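Local atomic coordinates of poly-gamma-glutamate hydrolase (Bacillus phage phiNIT1, PDB entry 3A9L), a protein that hydrolyses the gamma-glutamyl linkages of bacterial poly-gamma-glutamate and carries a zinc ion as a phage-encoded zinc peptidase. Residues Lys106-Lys111 with Ile166-Arg171; Ala173-Asn178 with Gly186-Glu191; Asn131-Ala136 with Phe192-Glu197. All coordinates share one frame; numbering follows the deposited sequence.

How the contacts relate
From the N terminus, the loop 106-111 comes first, between strands 98-105 and 113-116 of the mixed sheet. Segment 131-136 follows at the end of helix 120-132. Contact 1 closes when strand 162-167 ends and helix 168-173 starts against the loop 106-111. Contact 2 then closes the loop between helix 168-173 and helix 190-209. Contact 3 brings helix 190-209 back to 131-136. Contacts 1 and 3 cross along the chain, and contact 2 is nested inside contact 3. Glu191 of contact 2 joins Lys111 and Gln170 of contact 1, while Phe174 of contact 2 packs on Tyr195 of contact 3.

Contact 1 of 3, residues Lys106-Lys111 with Ile166-Arg171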
# COMPACT_ATOMS: atom_id res chain seq x y z
N LYS A 106 -14.13 0.58 23.19
CA LYS A 106 -15.50 0.97 23.46
C LYS A 106 -15.64 1.80 24.74
O LYS A 106 -15.33 1.36 25.85
CB LYS A 106 -16.42 -0.26 23.52
CG LYS A 106 -17.91 0.03 23.23
CD LYS A 106 -18.57 -1.18 22.58
CE LYS A 106 -19.88 -0.83 21.90
NZ LYS A 106 -20.87 -0.29 22.86
N ASP A 107 -16.04 3.04 24.55
CA ASP A 107 -16.53 3.86 25.64
C ASP A 107 -17.19 4.99 24.93
O ASP A 107 -16.54 5.94 24.53
CB ASP A 107 -15.43 4.37 26.57
CG ASP A 107 -15.99 5.11 27.78
OD1 ASP A 107 -17.24 5.18 27.92
OD2 ASP A 107 -15.18 5.62 28.59
N ASP A 108 -18.50 4.86 24.74
CA ASP A 108 -19.28 5.91 24.09
C ASP A 108 -19.53 7.07 25.04
O ASP A 108 -20.11 8.09 24.65
CB ASP A 108 -20.63 5.34 23.65
CG ASP A 108 -20.51 4.39 22.47
OD1 ASP A 108 -19.83 4.73 21.48
OD2 ASP A 108 -21.16 3.32 22.51
N TYR A 109 -19.11 6.92 26.29
CA TYR A 109 -19.48 7.88 27.32
C TYR A 109 -18.35 8.82 27.78
O TYR A 109 -18.60 9.81 28.48
CB TYR A 109 -20.16 7.16 28.48
CG TYR A 109 -21.53 6.64 28.09
CD1 TYR A 109 -22.64 7.48 28.10
CD2 TYR A 109 -21.71 5.31 27.69
CE1 TYR A 109 -23.90 7.02 27.72
CE2 TYR A 109 -22.97 4.83 27.31
CZ TYR A 109 -24.06 5.70 27.32
OH TYR A 109 -25.29 5.24 26.95
N ASN A 110 -17.12 8.52 27.39
CA ASN A 110 -15.98 9.37 27.74
C ASN A 110 -15.02 9.45 26.61
O ASN A 110 -14.64 8.42 26.07
CB ASN A 110 -15.18 8.81 28.92
CG ASN A 110 -16.02 8.53 30.09
OD1 ASN A 110 -16.33 9.43 30.85
ND2 ASN A 110 -16.43 7.28 30.24
N LYS A 111 -14.60 10.67 26.32
CA LYS A 111 -13.47 10.93 25.44
C LYS A 111 -12.15 10.76 26.17
O LYS A 111 -11.82 11.52 27.10
CB LYS A 111 -13.59 12.33 24.84
CG LYS A 111 -14.80 12.49 23.92
CD LYS A 111 -14.55 13.56 22.85
CE LYS A 111 -14.24 14.92 23.48
NZ LYS A 111 -14.43 16.02 22.49
N ILE A 166 -7.99 4.57 21.44
CA ILE A 166 -8.85 5.73 21.42
C ILE A 166 -10.32 5.33 21.60
O ILE A 166 -10.84 4.48 20.88
CB ILE A 166 -8.65 6.51 20.08
CG1 ILE A 166 -7.16 6.51 19.68
CG2 ILE A 166 -9.15 7.94 20.21
CD1 ILE A 166 -6.92 7.27 18.40
N SER A 167 -10.97 5.96 22.57
CA SER A 167 -12.34 5.60 22.95
C SER A 167 -13.31 5.92 21.81
O SER A 167 -13.05 6.81 21.00
CB SER A 167 -12.77 6.34 24.21
OG SER A 167 -13.00 7.71 23.90
N SER A 168 -14.42 5.19 21.78
CA SER A 168 -15.40 5.32 20.72
C SER A 168 -16.01 6.72 20.72
O SER A 168 -16.33 7.24 19.64
CB SER A 168 -16.50 4.24 20.82
OG SER A 168 -17.09 4.22 22.11
N ALA A 169 -16.17 7.31 21.90
CA ALA A 169 -16.65 8.69 22.03
C ALA A 169 -15.68 9.65 21.35
O ALA A 169 -16.10 10.62 20.68
CB ALA A 169 -16.78 9.07 23.47
N GLN A 170 -14.39 9.38 21.53
CA GLN A 170 -13.39 10.33 21.05
C GLN A 170 -13.31 10.32 19.53
O GLN A 170 -13.22 11.39 18.88
CB GLN A 170 -12.01 10.05 21.67
CG GLN A 170 -10.87 10.89 21.01
CD GLN A 170 -11.01 12.39 21.24
OE1 GLN A 170 -10.58 12.92 22.25
NE2 GLN A 170 -11.60 13.08 20.27
N ARG A 171 -13.29 9.11 18.98
CA ARG A 171 -13.33 8.87 17.54
C ARG A 171 -14.62 9.38 16.89
O ARG A 171 -14.57 9.88 15.76
CB ARG A 171 -13.11 7.39 17.25
CG ARG A 171 -11.81 6.83 17.81
CD ARG A 171 -11.63 5.33 17.54
NE ARG A 171 -12.36 4.49 18.48
CZ ARG A 171 -13.28 3.60 18.13
NH1 ARG A 171 -13.61 3.38 16.84
NH2 ARG A 171 -13.87 2.89 19.07
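Ser168 and Ser167 hold the loop 106-111 against the start of helix 168-173. Four hydrogen bonds cross the contact. Ser168 OG accepts from Asp107 N at 2.9 Å and donates to Asp108 OD1, also at 2.9 Å. It meets that oxygen from above the carboxylate plane. Its chi1 of 53° sets OG between the backbone N and the carbonyl carbon, turned to the loop. Ser167 OG donates to Asn110 O at 2.8 Å, in the carbonyl plane and on a lone pair. The same OG accepts from Gln170 N at 3.2 Å, so Ser167 is the N-cap of the helix. A backbone bond, Ala169 N to Asp107 O at 3.0 Å, is the fourth hydrogen bond across.

The loop is also braced from within. Asp107 OD1 accepts from Tyr109 N in an Asx turn. Asp107 OD2 uses its syn lone pair to take Asn110 ND2 at 2.7 Å.

Packing adds to this. The Ala169 methyl CB lies against the carbonyl oxygen Asn110 O, 3.4 Å away. The Lys111 chain crosses Gln170 at about a right angle, with Lys111 CG 3.9 Å from Gln170 CA. Both polar ends go on to Glu191.

Asp108 OD1 also forms a salt bridge with Arg172. This carboxylate is therefore shared between a serine and an arginine, which would probably favour its charged form. The two serine hydroxyls thus tie the loop to the first turn of the helix.

Contact 2 of 3, residues Ala173-Asn178 with Gly186-Glu191; sequences AFFQNN and GNVTQE
Thr189 reaches across to the backbone at Ala173 with its hydroxyl. With chi1 at 62°, OG1 is turned to Ala173 while CG2 is anti to the carbonyl carbon. From there OG1 donates to Ala173 O at 2.7 Å, in the carbonyl plane and on a lone pair. OG1 also accepts from Phe192 N, which makes Thr189 the N-cap of helix 190-209. The same rotation lays the methyl CG2 against the backbone, 3.4 Å from Phe175 C.

Gln176 folds over the backbone of 187-189. Its chain bends at chi2 (-76°), which brings NE2 round to Val188 O at 3.2 Å. The donor stands above that carbonyl plane. Gln176 CG meanwhile packs 3.8 Å from Asn187 CB.

The Phe175 ring has Asn187 O at its edge, in plane. Val188 CG1 comes to 3.8 Å from Phe175 CD1, at an oblique approach. On one face the ring carries Phe174 CB over its centre.

In the backbone, Phe175 and Val188 form a single beta bridge. Thr189 N bonds to Phe174 O, and Gln176 N bonds to Asn187 O at 2.7 Å, nearly straight at 172°.

The Thr189 hydroxyl serves both sides at once: it donates a hydrogen bond to Ala173 O and accepts one from Phe192 N in the first turn of helix 190-209. The loop between the two helices is thus pinned at the very point where helix 190-209 begins.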
# COMPACT_ATOMS: atom_id res chain seq x y z
N ALA A 173 -16.00 12.04 17.92
CA ALA A 173 -15.78 13.48 17.94
C ALA A 173 -14.77 13.96 16.88
O ALA A 173 -14.69 15.15 16.61
CB ALA A 173 -15.42 13.99 19.36
N PHE A 174 -14.00 13.04 16.28
CA PHE A 174 -13.23 13.34 15.04
C PHE A 174 -14.13 13.76 13.83
O PHE A 174 -13.63 14.37 12.88
CB PHE A 174 -12.43 12.11 14.53
CG PHE A 174 -11.29 11.64 15.43
CD1 PHE A 174 -10.68 12.46 16.38
CD2 PHE A 174 -10.80 10.33 15.29
CE1 PHE A 174 -9.62 12.00 17.17
CE2 PHE A 174 -9.74 9.85 16.09
CZ PHE A 174 -9.15 10.68 17.03
N PHE A 175 -15.41 13.38 13.83
CA PHE A 175 -16.23 13.55 12.61
C PHE A 175 -17.36 14.54 12.80
O PHE A 175 -17.94 14.63 13.87
CB PHE A 175 -16.79 12.21 12.08
CG PHE A 175 -15.73 11.18 11.81
CD1 PHE A 175 -14.88 11.30 10.72
CD2 PHE A 175 -15.57 10.10 12.68
CE1 PHE A 175 -13.88 10.35 10.48
CE2 PHE A 175 -14.57 9.15 12.45
CZ PHE A 175 -13.72 9.27 11.35
N GLN A 176 -17.66 15.28 11.74
CA GLN A 176 -18.73 16.26 11.69
C GLN A 176 -20.07 15.67 12.08
O GLN A 176 -20.46 14.63 11.52
CB GLN A 176 -18.77 16.81 10.25
CG GLN A 176 -17.57 17.67 9.92
CD GLN A 176 -17.70 19.01 10.55
OE1 GLN A 176 -18.79 19.59 10.55
NE2 GLN A 176 -16.63 19.50 11.15
N ASN A 177 -20.77 16.29 13.04
CA ASN A 177 -22.06 15.77 13.55
C ASN A 177 -21.92 14.66 14.61
O ASN A 177 -22.91 14.05 15.01
CB ASN A 177 -22.90 15.22 12.37
CG ASN A 177 -24.34 15.67 12.40
OD1 ASN A 177 -24.69 16.61 13.10
ND2 ASN A 177 -25.18 15.03 11.58
N ASN A 178 -20.69 14.41 15.06
CA ASN A 178 -20.35 13.23 15.88
C ASN A 178 -20.80 11.91 15.24
O ASN A 178 -21.09 10.92 15.92
CB ASN A 178 -20.92 13.35 17.32
CG ASN A 178 -20.25 14.45 18.13
OD1 ASN A 178 -19.11 14.85 17.88
ND2 ASN A 178 -20.96 14.94 19.13
N GLY A 186 -15.39 11.35 5.51
CA GLY A 186 -14.63 12.39 4.86
C GLY A 186 -14.76 13.76 5.49
O GLY A 186 -14.09 14.69 5.07
N ASN A 187 -15.61 13.86 6.51
CA ASN A 187 -16.04 15.14 7.07
C ASN A 187 -15.59 15.22 8.53
O ASN A 187 -16.31 14.79 9.44
CB ASN A 187 -17.58 15.28 6.97
CG ASN A 187 -18.10 15.12 5.54
OD1 ASN A 187 -17.45 15.51 4.59
ND2 ASN A 187 -19.29 14.50 5.40
N VAL A 188 -14.40 15.78 8.75
CA VAL A 188 -13.72 15.66 10.03
C VAL A 188 -13.73 17.00 10.76
O VAL A 188 -13.91 18.05 10.14
CB VAL A 188 -12.31 15.06 9.85
CG1 VAL A 188 -12.42 13.72 9.08
CG2 VAL A 188 -11.40 16.03 9.10
N THR A 189 -13.57 16.95 12.07
CA THR A 189 -13.74 18.14 12.90
C THR A 189 -12.38 18.73 13.22
O THR A 189 -11.34 18.16 12.86
CB THR A 189 -14.36 17.80 14.26
OG1 THR A 189 -13.47 16.90 14.95
CG2 THR A 189 -15.72 17.17 14.11
N GLN A 190 -12.39 19.85 13.92
CA GLN A 190 -11.15 20.50 14.35
C GLN A 190 -10.40 19.62 15.34
O GLN A 190 -9.19 19.52 15.24
CB GLN A 190 -11.45 21.86 14.96
CG GLN A 190 -10.62 22.25 16.16
CD GLN A 190 -11.11 23.58 16.71
OE1 GLN A 190 -11.90 23.62 17.64
NE2 GLN A 190 -10.71 24.68 16.05
N GLU A 191 -11.12 18.94 16.23
CA GLU A 191 -10.51 17.99 17.17
C GLU A 191 -9.72 16.92 16.44
O GLU A 191 -8.60 16.63 16.82
CB GLU A 191 -11.54 17.37 18.12
CG GLU A 191 -10.91 16.66 19.35
CD GLU A 191 -11.77 16.74 20.60
OE1 GLU A 191 -12.09 17.86 21.05
OE2 GLU A 191 -12.12 15.68 21.16

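Contact 3 of 3, residues Asn131-Ala136 with Phe192-Glu197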
# COMPACT_ATOMS: atom_id res chain seq x y z
N ASN A 131 -2.69 16.39 25.36
CA ASN A 131 -3.14 17.29 26.41
C ASN A 131 -3.03 18.75 26.04
O ASN A 131 -3.89 19.55 26.37
CB ASN A 131 -2.34 17.09 27.69
CG ASN A 131 -2.54 15.73 28.32
OD1 ASN A 131 -1.82 15.38 29.24
ND2 ASN A 131 -3.50 14.95 27.82
N SER A 132 -1.93 19.11 25.39
CA SER A 132 -1.66 20.53 25.16
C SER A 132 -2.56 21.05 24.06
O SER A 132 -2.63 22.25 23.84
CB SER A 132 -0.21 20.75 24.78
OG SER A 132 -0.05 20.48 23.40
N LYS A 133 -3.21 20.12 23.34
CA LYS A 133 -4.27 20.47 22.39
C LYS A 133 -5.63 20.30 23.06
O LYS A 133 -6.68 20.33 22.40
CB LYS A 133 -4.19 19.65 21.10
CG LYS A 133 -2.84 19.68 20.37
CD LYS A 133 -2.52 21.03 19.78
CE LYS A 133 -2.17 20.88 18.32
NZ LYS A 133 -1.09 21.80 17.87
N GLY A 134 -5.62 20.10 24.38
CA GLY A 134 -6.87 19.98 25.14
C GLY A 134 -7.56 18.66 24.92
O GLY A 134 -8.78 18.55 25.09
N ILE A 135 -6.78 17.65 24.51
CA ILE A 135 -7.30 16.32 24.20
C ILE A 135 -6.90 15.39 25.32
O ILE A 135 -5.72 15.28 25.67
CB ILE A 135 -6.75 15.79 22.86
CG1 ILE A 135 -7.33 16.61 21.70
CG2 ILE A 135 -7.11 14.32 22.68
CD1 ILE A 135 -6.34 16.82 20.57
N ALA A 136 -7.92 14.75 25.89
CA ALA A 136 -7.79 13.86 27.02
C ALA A 136 -6.87 12.72 26.64
O ALA A 136 -7.05 12.08 25.61
CB ALA A 136 -9.16 13.34 27.41
N PHE A 192 -10.30 16.35 15.38
CA PHE A 192 -9.54 15.44 14.50
C PHE A 192 -8.20 16.01 14.10
O PHE A 192 -7.15 15.37 14.32
CB PHE A 192 -10.33 15.00 13.24
CG PHE A 192 -9.54 14.12 12.31
CD1 PHE A 192 -9.42 12.76 12.54
CD2 PHE A 192 -8.87 14.68 11.21
CE1 PHE A 192 -8.66 11.94 11.69
CE2 PHE A 192 -8.11 13.89 10.35
CZ PHE A 192 -8.00 12.51 10.57
N LEU A 193 -8.21 17.19 13.49
CA LEU A 193 -6.98 17.87 13.02
C LEU A 193 -5.94 18.10 14.13
O LEU A 193 -4.74 17.80 13.96
CB LEU A 193 -7.33 19.17 12.30
CG LEU A 193 -8.34 19.11 11.12
CD1 LEU A 193 -8.67 20.47 10.57
CD2 LEU A 193 -7.85 18.21 9.98
N ASP A 194 -6.39 18.65 15.25
CA ASP A 194 -5.54 18.83 16.44
C ASP A 194 -4.93 17.51 16.95
O ASP A 194 -3.76 17.46 17.40
CB ASP A 194 -6.35 19.51 17.55
CG ASP A 194 -6.74 20.95 17.22
OD1 ASP A 194 -6.12 21.57 16.34
OD2 ASP A 194 -7.65 21.50 17.88
N TYR A 195 -5.71 16.43 16.90
CA TYR A 195 -5.24 15.13 17.38
C TYR A 195 -4.08 14.73 16.47
O TYR A 195 -2.96 14.51 16.94
CB TYR A 195 -6.39 14.10 17.34
CG TYR A 195 -6.20 12.88 18.22
CD1 TYR A 195 -5.29 11.88 17.88
CD2 TYR A 195 -6.95 12.72 19.37
CE1 TYR A 195 -5.11 10.77 18.67
CE2 TYR A 195 -6.78 11.59 20.18
CZ TYR A 195 -5.86 10.62 19.82
OH TYR A 195 -5.68 9.50 20.58
N ALA A 196 -4.32 14.70 15.16
CA ALA A 196 -3.30 14.30 14.23
C ALA A 196 -2.02 15.19 14.30
O ALA A 196 -0.90 14.66 14.25
CB ALA A 196 -3.87 14.20 12.83
N GLU A 197 -2.19 16.50 14.51
CA GLU A 197 -1.06 17.44 14.68
C GLU A 197 -0.27 17.15 15.96
O GLU A 197 0.95 17.21 15.97
CB GLU A 197 -1.55 18.88 14.68
CG GLU A 197 -0.52 19.93 15.16
CD GLU A 197 0.56 20.26 14.11
OE1 GLU A 197 0.41 19.85 12.94
OE2 GLU A 197 1.57 20.90 14.45
O HOH W 1 -9.01 20.04 20.20
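Ile135 presses its two branches against helix 190-209 in different places. CG2 lies 3.7 Å from Tyr195 CD2 and equally near Tyr195 CE2, and meets the ring obliquely. The two side chains cross at about a right angle. The longer branch puts CD1 over the helix backbone, 3.7 Å from Tyr195 N and 4.0 Å from Asp194 CB. The Tyr195 ring is swung to this side by a chi1 of -160°, with CG anti to the backbone N. Its hydroxyl bonds to Thr113.

Lys133 points at the helix and lies over Asp194. Its CG is 3.8 Å from Asp194 O. The chain then bends along its length and crosses Glu197 obliquely, so that Lys133 NZ comes 3.3 Å from Glu197 CG. The charges stay apart: Lys133 NZ and Glu197 OE2 are 4.4 Å from each other, too far for a salt bridge. Each has a partner on helix 190-209 instead, Glu201 for Lys133 and Lys200 for Glu197.

One water links the segments. It donates to Lys133 O at 3.2 Å and to Asp194 OD2 at 3.1 Å.

The 131-136 side is shaped by a Schellman motif, with Gly134 at C-prime ending helix 120-132. Ile135 then turns inward as the chain heads to strand 138-139. Tyr195 packs further on Leu164 and Ile166 of strand 162-167 and meets Phe174 edge-to-face. Phe192 and Ala196 touch helix 48-59. Helix 190-209 thus runs between the end of helix 120-132 and helix 48-59, with Tyr195 packed against strand 162-167.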